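Local coordinates for protein carbohydrate esterase family 2 (CE2) (Chaetomium olivicolor, PDB 4XVH) that probably removes acetyl groups from xylan through an SGNH-type esterase domain joined to a beta-sandwich carbohydrate-binding domain, at residues A[46-49]-A[53-56]; A[150-155]-A[321-326]; A[226-231]-A[271-276]. All blocks are in the same frame, centred on the assembly; numbering follows the deposited sequence.

How the interactions relate
Interaction 1 lies in the N-terminal beta-sandwich, interactions 2 and 3 in the esterase domain with its parallel sheet. The centres of interactions 1 and 3 are about 41 Å apart, on opposite sides of the chain's centre, and interaction 2 sits between, about 24 Å from the first and 27 Å from the third. Interaction 1 closes before the others begin. The long excursion from 150-155 to 321-326 contains both segments of interaction 3, so interaction 2 brings the C-terminal helix 309-327 back to the end of helix 144-151. None of the three touches another: one closes a hairpin, two join helical elements flanking the parallel sheet.

Interaction 1 (A[46-49]-A[53-56]); sequences LVID and PIVI
L46 and I54 face each other as an antiparallel hydrogen-bonded pair, their CA atoms 4.9 Å apart. L46 N donates a hydrogen bond to I54 O, and I54 N donates one to L46 O, each bond 2.8 Å long; the second is the straighter, with an N-H...O angle of 168°. The side chain of I54 can be followed outward from there. I54 CB stands 3.5 Å from L46 O, the acceptor of its own backbone N-H, and 4.3 Å from L46 CB. I54 CG1 lies anti to the carbonyl carbon (chi1 -54°), which places it beside the backbone N and, like CB, 3.5 Å from L46 O. CD1 then continues the extended chain past that oxygen and ends 4.2 Å from I48 CG1, so one isoleucine bridges from L46 to the second residue along. The two strands, 44-48 and 54-56, form a beta hairpin within the antiparallel sheet of the N-terminal domain, a jelly-roll-like beta-sandwich. Strand 44-48 is the inner member, since its V47, and D49 just after it, bond through the backbone to V78 and T76 of strand 73-81. L46 and I56 both touch I64 of strand 63-65 in the other sheet, which marks this side as facing the sandwich interior; here I56 CD1 comes up beside L46 CB at 4.1 Å. V47 and P53 occupy the reverse face, running alongside each other in the same sense. The CG2 methyl of V47 covers the start of the proline, 3.8 Å from P53 CA, and also rests against P53 CG at the bend of the ring. P53 reaches across to D45 as well.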
loop_
_atom_site.group_PDB
_atom_site.type_symbol
_atom_site.label_atom_id
_atom_site.label_comp_id
_atom_site.label_asym_id
_atom_site.label_seq_id
_atom_site.Cartn_x
_atom_site.Cartn_y
_atom_site.Cartn_z
ATOM N N LEU A 46 -8.458 13.075 5.466
ATOM C CA LEU A 46 -9.914 13.105 5.635
ATOM C C LEU A 46 -10.492 13.862 4.446
ATOM O O LEU A 46 -10.145 15.045 4.241
ATOM C CB LEU A 46 -10.293 13.769 6.973
ATOM C CG LEU A 46 -11.800 13.856 7.258
ATOM C CD1 LEU A 46 -12.351 12.477 7.621
ATOM C CD2 LEU A 46 -12.046 14.866 8.371
ATOM N N VAL A 47 -11.320 13.200 3.636
ATOM C CA VAL A 47 -11.837 13.817 2.419
ATOM C C VAL A 47 -13.343 14.037 2.578
ATOM O O VAL A 47 -14.095 13.093 2.809
ATOM C CB VAL A 47 -11.547 12.968 1.157
ATOM C CG1 VAL A 47 -12.392 13.456 -0.011
ATOM C CG2 VAL A 47 -10.030 13.026 0.811
ATOM N N ILE A 48 -13.757 15.299 2.492
ATOM C CA ILE A 48 -15.141 15.681 2.716
ATOM C C ILE A 48 -15.767 16.144 1.405
ATOM O O ILE A 48 -15.199 17.024 0.727
ATOM C CB ILE A 48 -15.233 16.825 3.760
ATOM C CG1 ILE A 48 -14.447 16.458 5.015
ATOM C CG2 ILE A 48 -16.689 17.141 4.110
ATOM C CD1 ILE A 48 -15.090 15.214 5.758
ATOM N N ASP A 49 -16.914 15.569 1.041
ATOM C CA ASP A 49 -17.577 15.953 -0.206
ATOM C C ASP A 49 -16.637 15.851 -1.413
ATOM O O ASP A 49 -16.702 16.660 -2.345
ATOM C CB ASP A 49 -18.140 17.374 -0.074
ATOM C CG ASP A 49 -19.215 17.458 0.996
ATOM O OD1 ASP A 49 -19.806 16.391 1.261
ATOM O OD2 ASP A 49 -19.456 18.550 1.563
ATOM N N PRO A 53 -7.858 16.611 0.384
ATOM C CA PRO A 53 -7.619 15.847 1.613
ATOM C C PRO A 53 -7.244 16.738 2.782
ATOM O O PRO A 53 -6.430 17.637 2.591
ATOM C CB PRO A 53 -6.447 14.928 1.226
ATOM C CG PRO A 53 -6.559 14.783 -0.244
ATOM C CD PRO A 53 -7.030 16.132 -0.740
ATOM N N ILE A 54 -7.851 16.538 3.950
ATOM C CA ILE A 54 -7.407 17.248 5.147
ATOM C C ILE A 54 -6.416 16.317 5.802
ATOM O O ILE A 54 -6.762 15.167 6.100
ATOM C CB ILE A 54 -8.556 17.578 6.109
ATOM C CG1 ILE A 54 -9.663 18.350 5.354
ATOM C CG2 ILE A 54 -8.023 18.354 7.323
ATOM C CD1 ILE A 54 -10.966 18.559 6.157
ATOM N N VAL A 55 -5.175 16.766 5.962
ATOM C CA VAL A 55 -4.141 15.878 6.496
ATOM C C VAL A 55 -4.076 16.015 8.003
ATOM O O VAL A 55 -3.863 17.123 8.530
ATOM C CB VAL A 55 -2.762 16.169 5.895
ATOM C CG1 VAL A 55 -1.723 15.212 6.488
ATOM C CG2 VAL A 55 -2.831 16.054 4.358
ATOM N N ILE A 56 -4.279 14.900 8.697
ATOM C CA ILE A 56 -4.320 14.905 10.139
ATOM C C ILE A 56 -3.271 13.949 10.683
ATOM O O ILE A 56 -3.217 12.808 10.241
ATOM C CB ILE A 56 -5.705 14.497 10.634
ATOM C CG1 ILE A 56 -6.770 15.416 10.044
ATOM C CG2 ILE A 56 -5.773 14.534 12.169
ATOM C CD1 ILE A 56 -8.188 14.894 10.283
#

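Interaction 2 (A[150-155]-A[321-326]); sequences NALGAD and KAIAAA
A Schellman motif ends helix 144-151, and it is L152, at this helix end, that reaches across to I323 and A324 of helix 309-327. G153 leaves the helical conformation with a positive phi of 66°, and its N bonds back to N150 O. Inside that turn, directly before G153, L152 sends its side chain over to the other helix, where the two methyls of its fork divide the work. CD1 strikes the beta branch of I323: it is 3.6 Å from I323 CG2 and 3.8 Å from I323 CB, and the far end of the isoleucine, I323 CD1, still lies 4.2 Å from the same methyl. CD2 of L152 meets A324 CB at 3.9 Å, so the next residue of the helix is touched by the other prong. The leucine and isoleucine chains cross obliquely. With CG anti to the carbonyl carbon (chi1 -61°) and CD1 anti to CA, the leucine is stretched away from its own backbone, and CD1 becomes the leading tip. The esterase domain is a three-layer alpha/beta/alpha sandwich of the SGNH hydrolase type, and this contact joins parts of it far apart in sequence. Both L152 and I323 also rest on I112 of strand 111-116, and I323 reaches F252 of strand 250-254, so the parallel sheet underlies the pair, and L152 and I323 are buried. The main chain is held separately: L152 O accepts from R110 NH1, just before strand 111-116. Beyond the turn, D155 begins strand 155-160 at the sheet's edge and forms a salt bridge with R3, linking this corner to the N-terminal part of the chain.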
loop_
_atom_site.group_PDB
_atom_site.type_symbol
_atom_site.label_atom_id
_atom_site.label_comp_id
_atom_site.label_asym_id
_atom_site.label_seq_id
_atom_site.Cartn_x
_atom_site.Cartn_y
_atom_site.Cartn_z
ATOM N N ASN A 150 -7.349 4.197 -8.298
ATOM C CA ASN A 150 -8.235 5.343 -8.522
ATOM C C ASN A 150 -8.587 5.532 -10.009
ATOM O O ASN A 150 -9.733 5.778 -10.359
ATOM C CB ASN A 150 -7.599 6.641 -8.034
ATOM C CG ASN A 150 -7.441 6.718 -6.498
ATOM O OD1 ASN A 150 -8.028 5.940 -5.719
ATOM N ND2 ASN A 150 -6.646 7.696 -6.063
ATOM N N ALA A 151 -7.582 5.485 -10.885
ATOM C CA ALA A 151 -7.824 5.690 -12.322
ATOM C C ALA A 151 -8.755 4.596 -12.892
ATOM O O ALA A 151 -9.498 4.819 -13.851
ATOM C CB ALA A 151 -6.472 5.704 -13.098
ATOM N N LEU A 152 -8.691 3.408 -12.302
ATOM C CA LEU A 152 -9.510 2.284 -12.789
ATOM C C LEU A 152 -10.855 2.218 -12.056
ATOM O O LEU A 152 -11.655 1.323 -12.304
ATOM C CB LEU A 152 -8.761 0.969 -12.598
ATOM C CG LEU A 152 -7.438 0.933 -13.393
ATOM C CD1 LEU A 152 -6.665 -0.296 -13.005
ATOM C CD2 LEU A 152 -7.753 0.964 -14.890
ATOM N N GLY A 153 -11.096 3.153 -11.151
ATOM C CA GLY A 153 -12.339 3.139 -10.412
ATOM C C GLY A 153 -12.427 1.909 -9.500
ATOM O O GLY A 153 -13.534 1.445 -9.210
ATOM N N ALA A 154 -11.281 1.392 -9.045
ATOM C CA ALA A 154 -11.283 0.171 -8.239
ATOM C C ALA A 154 -11.058 0.411 -6.745
ATOM O O ALA A 154 -10.285 1.284 -6.367
ATOM C CB ALA A 154 -10.219 -0.803 -8.736
ATOM N N ASP A 155 -11.723 -0.392 -5.909
ATOM C CA ASP A 155 -11.349 -0.482 -4.498
ATOM C C ASP A 155 -9.977 -1.144 -4.434
ATOM O O ASP A 155 -9.560 -1.855 -5.368
ATOM C CB ASP A 155 -12.383 -1.299 -3.687
ATOM C CG ASP A 155 -13.425 -0.415 -3.017
ATOM O OD1 ASP A 155 -13.163 0.791 -2.830
ATOM O OD2 ASP A 155 -14.514 -0.908 -2.692
ATOM N N LYS A 321 -2.772 1.659 -17.033
ATOM C CA LYS A 321 -2.960 1.201 -18.409
ATOM C C LYS A 321 -2.661 -0.306 -18.556
ATOM O O LYS A 321 -3.316 -1.013 -19.321
ATOM C CB LYS A 321 -2.059 1.982 -19.386
ATOM C CG LYS A 321 -2.374 3.478 -19.545
ATOM C CD LYS A 321 -1.523 4.020 -20.682
ATOM C CE LYS A 321 -1.425 5.523 -20.695
ATOM N NZ LYS A 321 -0.267 5.941 -21.598
ATOM N N ALA A 322 -1.635 -0.773 -17.863
ATOM C CA ALA A 322 -1.228 -2.175 -17.976
ATOM C C ALA A 322 -2.301 -3.108 -17.405
ATOM O O ALA A 322 -2.539 -4.179 -17.944
ATOM C CB ALA A 322 0.080 -2.388 -17.265
ATOM N N ILE A 323 -2.899 -2.724 -16.279
ATOM C CA ILE A 323 -3.948 -3.518 -15.671
ATOM C C ILE A 323 -5.153 -3.478 -16.597
ATOM O O ILE A 323 -5.767 -4.533 -16.900
ATOM C CB ILE A 323 -4.328 -2.986 -14.260
ATOM C CG1 ILE A 323 -3.134 -3.145 -13.295
ATOM C CG2 ILE A 323 -5.589 -3.675 -13.761
ATOM C CD1 ILE A 323 -3.347 -2.548 -11.878
ATOM N N ALA A 324 -5.483 -2.269 -17.060
ATOM C CA ALA A 324 -6.634 -2.097 -17.953
ATOM C C ALA A 324 -6.468 -2.976 -19.184
ATOM O O ALA A 324 -7.434 -3.628 -19.618
ATOM C CB ALA A 324 -6.828 -0.597 -18.385
ATOM N N ALA A 325 -5.266 -2.973 -19.765
ATOM C CA ALA A 325 -5.034 -3.734 -21.006
ATOM C C ALA A 325 -5.221 -5.219 -20.742
ATOM O O ALA A 325 -5.839 -5.947 -21.529
ATOM C CB ALA A 325 -3.640 -3.478 -21.538
ATOM N N ALA A 326 -4.657 -5.669 -19.624
ATOM C CA ALA A 326 -4.729 -7.075 -19.259
ATOM C C ALA A 326 -6.160 -7.524 -18.992
ATOM O O ALA A 326 -6.526 -8.657 -19.316
ATOM C CB ALA A 326 -3.855 -7.356 -18.020
#

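Interaction 3 (A[226-231]-A[271-276]); sequences IDVAAY and KTTQTN
Y231 OH is held by two groups: it accepts from Q274 NE2 at 3.2 Å and donates to the backbone oxygen of L212. The bond from Q274 is fairly straight, with an N-H...O angle of 162°, and the hydroxyl lies close to the plane of the amide. The ring and amide planes are inclined by 38°. Q274 CG also meets the phenol end, 3.5 Å from Y231 OH and 4.0 Å from Y231 CE2. The amide's other end is fixed too, since Q274 OE1 accepts from S256 N, which sets the flip of the group and presents its nitrogen to the tyrosine. A phenylalanine in place of Y231 would probably leave L212 O without its hydroxyl donor and deprive Q274 NE2 of this acceptor.

At the less buried part of the contact, V228 CG2 rests on T273 CG2 at 3.7 Å, methyl against methyl. With T273 OG1 beside the backbone N (chi1 -60°), CG2 lies anti to that nitrogen and meets V228, while T273 OG1 bonds A269 O, just before the start of helix 270-285. D227 is the N-cap of helix 228-243, its OD1 accepting from A230 N at 3.1 Å from above the carboxylate plane. Helices 228-243 and 270-285 thus pack beside each other as the connections of two successive beta-alpha-beta crossovers, 207-211 to 250-254 to 289-292, in the alpha/beta/alpha sandwich of SGNH hydrolases.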
loop_
_atom_site.group_PDB
_atom_site.type_symbol
_atom_site.label_atom_id
_atom_site.label_comp_id
_atom_site.label_asym_id
_atom_site.label_seq_id
_atom_site.Cartn_x
_atom_site.Cartn_y
_atom_site.Cartn_z
ATOM N N ILE A 226 22.332 -10.969 -3.668
ATOM C CA ILE A 226 21.123 -11.791 -3.664
ATOM C C ILE A 226 21.290 -13.120 -4.414
ATOM O O ILE A 226 22.048 -13.213 -5.383
ATOM C CB ILE A 226 19.953 -10.991 -4.274
ATOM C CG1 ILE A 226 18.595 -11.645 -3.985
ATOM C CG2 ILE A 226 20.153 -10.741 -5.780
ATOM C CD1 ILE A 226 17.440 -10.794 -4.455
ATOM N N ASP A 227 20.615 -14.159 -3.925
ATOM C CA ASP A 227 20.546 -15.415 -4.670
ATOM C C ASP A 227 19.457 -15.208 -5.683
ATOM O O ASP A 227 18.282 -15.198 -5.321
ATOM C CB ASP A 227 20.245 -16.601 -3.751
ATOM C CG ASP A 227 20.173 -17.928 -4.499
ATOM O OD1 ASP A 227 19.977 -17.941 -5.746
ATOM O OD2 ASP A 227 20.319 -18.970 -3.817
ATOM N N VAL A 228 19.828 -15.018 -6.943
ATOM C CA VAL A 228 18.838 -14.635 -7.947
ATOM C C VAL A 228 17.822 -15.731 -8.216
ATOM O O VAL A 228 16.613 -15.457 -8.368
ATOM C CB VAL A 228 19.506 -14.231 -9.263
ATOM C CG1 VAL A 228 18.456 -13.910 -10.326
ATOM C CG2 VAL A 228 20.385 -13.007 -9.030
ATOM N N ALA A 229 18.310 -16.967 -8.249
ATOM C CA ALA A 229 17.469 -18.113 -8.511
ATOM C C ALA A 229 16.440 -18.237 -7.408
ATOM O O ALA A 229 15.265 -18.494 -7.676
ATOM C CB ALA A 229 18.305 -19.388 -8.625
ATOM N N ALA A 230 16.877 -18.037 -6.166
ATOM C CA ALA A 230 15.962 -18.092 -5.026
ATOM C C ALA A 230 14.951 -16.952 -5.089
ATOM O O ALA A 230 13.768 -17.141 -4.784
ATOM C CB ALA A 230 16.731 -18.051 -3.723
ATOM N N TYR A 231 15.394 -15.767 -5.500
ATOM C CA TYR A 231 14.461 -14.626 -5.620
ATOM C C TYR A 231 13.367 -14.947 -6.658
ATOM O O TYR A 231 12.160 -14.797 -6.409
ATOM C CB TYR A 231 15.236 -13.367 -5.999
ATOM C CG TYR A 231 14.400 -12.136 -6.318
ATOM C CD1 TYR A 231 13.736 -11.434 -5.314
ATOM C CD2 TYR A 231 14.322 -11.664 -7.619
ATOM C CE1 TYR A 231 12.979 -10.310 -5.615
ATOM C CE2 TYR A 231 13.569 -10.550 -7.940
ATOM C CZ TYR A 231 12.907 -9.864 -6.952
ATOM O OH TYR A 231 12.175 -8.746 -7.304
ATOM N N LYS A 271 19.491 -3.481 -11.444
ATOM C CA LYS A 271 18.180 -3.243 -12.054
ATOM C C LYS A 271 17.898 -4.216 -13.200
ATOM O O LYS A 271 16.818 -4.784 -13.311
ATOM C CB LYS A 271 18.079 -1.809 -12.556
ATOM C CG LYS A 271 16.724 -1.430 -13.174
ATOM C CD LYS A 271 15.528 -1.757 -12.256
ATOM C CE LYS A 271 14.230 -1.098 -12.771
ATOM N NZ LYS A 271 14.255 0.377 -12.533
ATOM N N THR A 272 18.877 -4.393 -14.069
ATOM C CA THR A 272 18.745 -5.393 -15.133
ATOM C C THR A 272 18.616 -6.798 -14.533
ATOM O O THR A 272 17.789 -7.585 -14.971
ATOM C CB THR A 272 19.939 -5.314 -16.084
ATOM O OG1 THR A 272 19.890 -4.045 -16.751
ATOM C CG2 THR A 272 19.928 -6.459 -17.122
ATOM N N THR A 273 19.429 -7.114 -13.527
ATOM C CA THR A 273 19.365 -8.431 -12.880
ATOM C C THR A 273 17.952 -8.693 -12.301
ATOM O O THR A 273 17.381 -9.776 -12.507
ATOM C CB THR A 273 20.419 -8.562 -11.770
ATOM O OG1 THR A 273 21.726 -8.401 -12.339
ATOM C CG2 THR A 273 20.352 -9.938 -11.115
ATOM N N GLN A 274 17.392 -7.708 -11.588
ATOM C CA GLN A 274 16.033 -7.847 -11.040
ATOM C C GLN A 274 15.004 -7.969 -12.146
ATOM O O GLN A 274 14.054 -8.747 -12.043
ATOM C CB GLN A 274 15.633 -6.661 -10.160
ATOM C CG GLN A 274 14.283 -6.893 -9.442
ATOM C CD GLN A 274 13.597 -5.612 -9.018
ATOM O OE1 GLN A 274 13.853 -4.536 -9.579
ATOM N NE2 GLN A 274 12.717 -5.715 -8.004
ATOM N N THR A 275 15.197 -7.182 -13.199
ATOM C CA THR A 275 14.236 -7.149 -14.285
ATOM C C THR A 275 14.156 -8.497 -14.960
ATOM O O THR A 275 13.066 -9.033 -15.168
ATOM C CB THR A 275 14.596 -6.066 -15.295
ATOM O OG1 THR A 275 14.491 -4.799 -14.636
ATOM C CG2 THR A 275 13.656 -6.113 -16.497
ATOM N N ASN A 276 15.317 -9.079 -15.248
ATOM C CA ASN A 276 15.342 -10.390 -15.892
ATOM C C ASN A 276 14.761 -11.483 -15.000
ATOM O O ASN A 276 14.062 -12.387 -15.480
ATOM C CB ASN A 276 16.781 -10.749 -16.300
ATOM C CG ASN A 276 17.276 -9.911 -17.477
ATOM O OD1 ASN A 276 16.471 -9.414 -18.262
ATOM N ND2 ASN A 276 18.602 -9.781 -17.617
#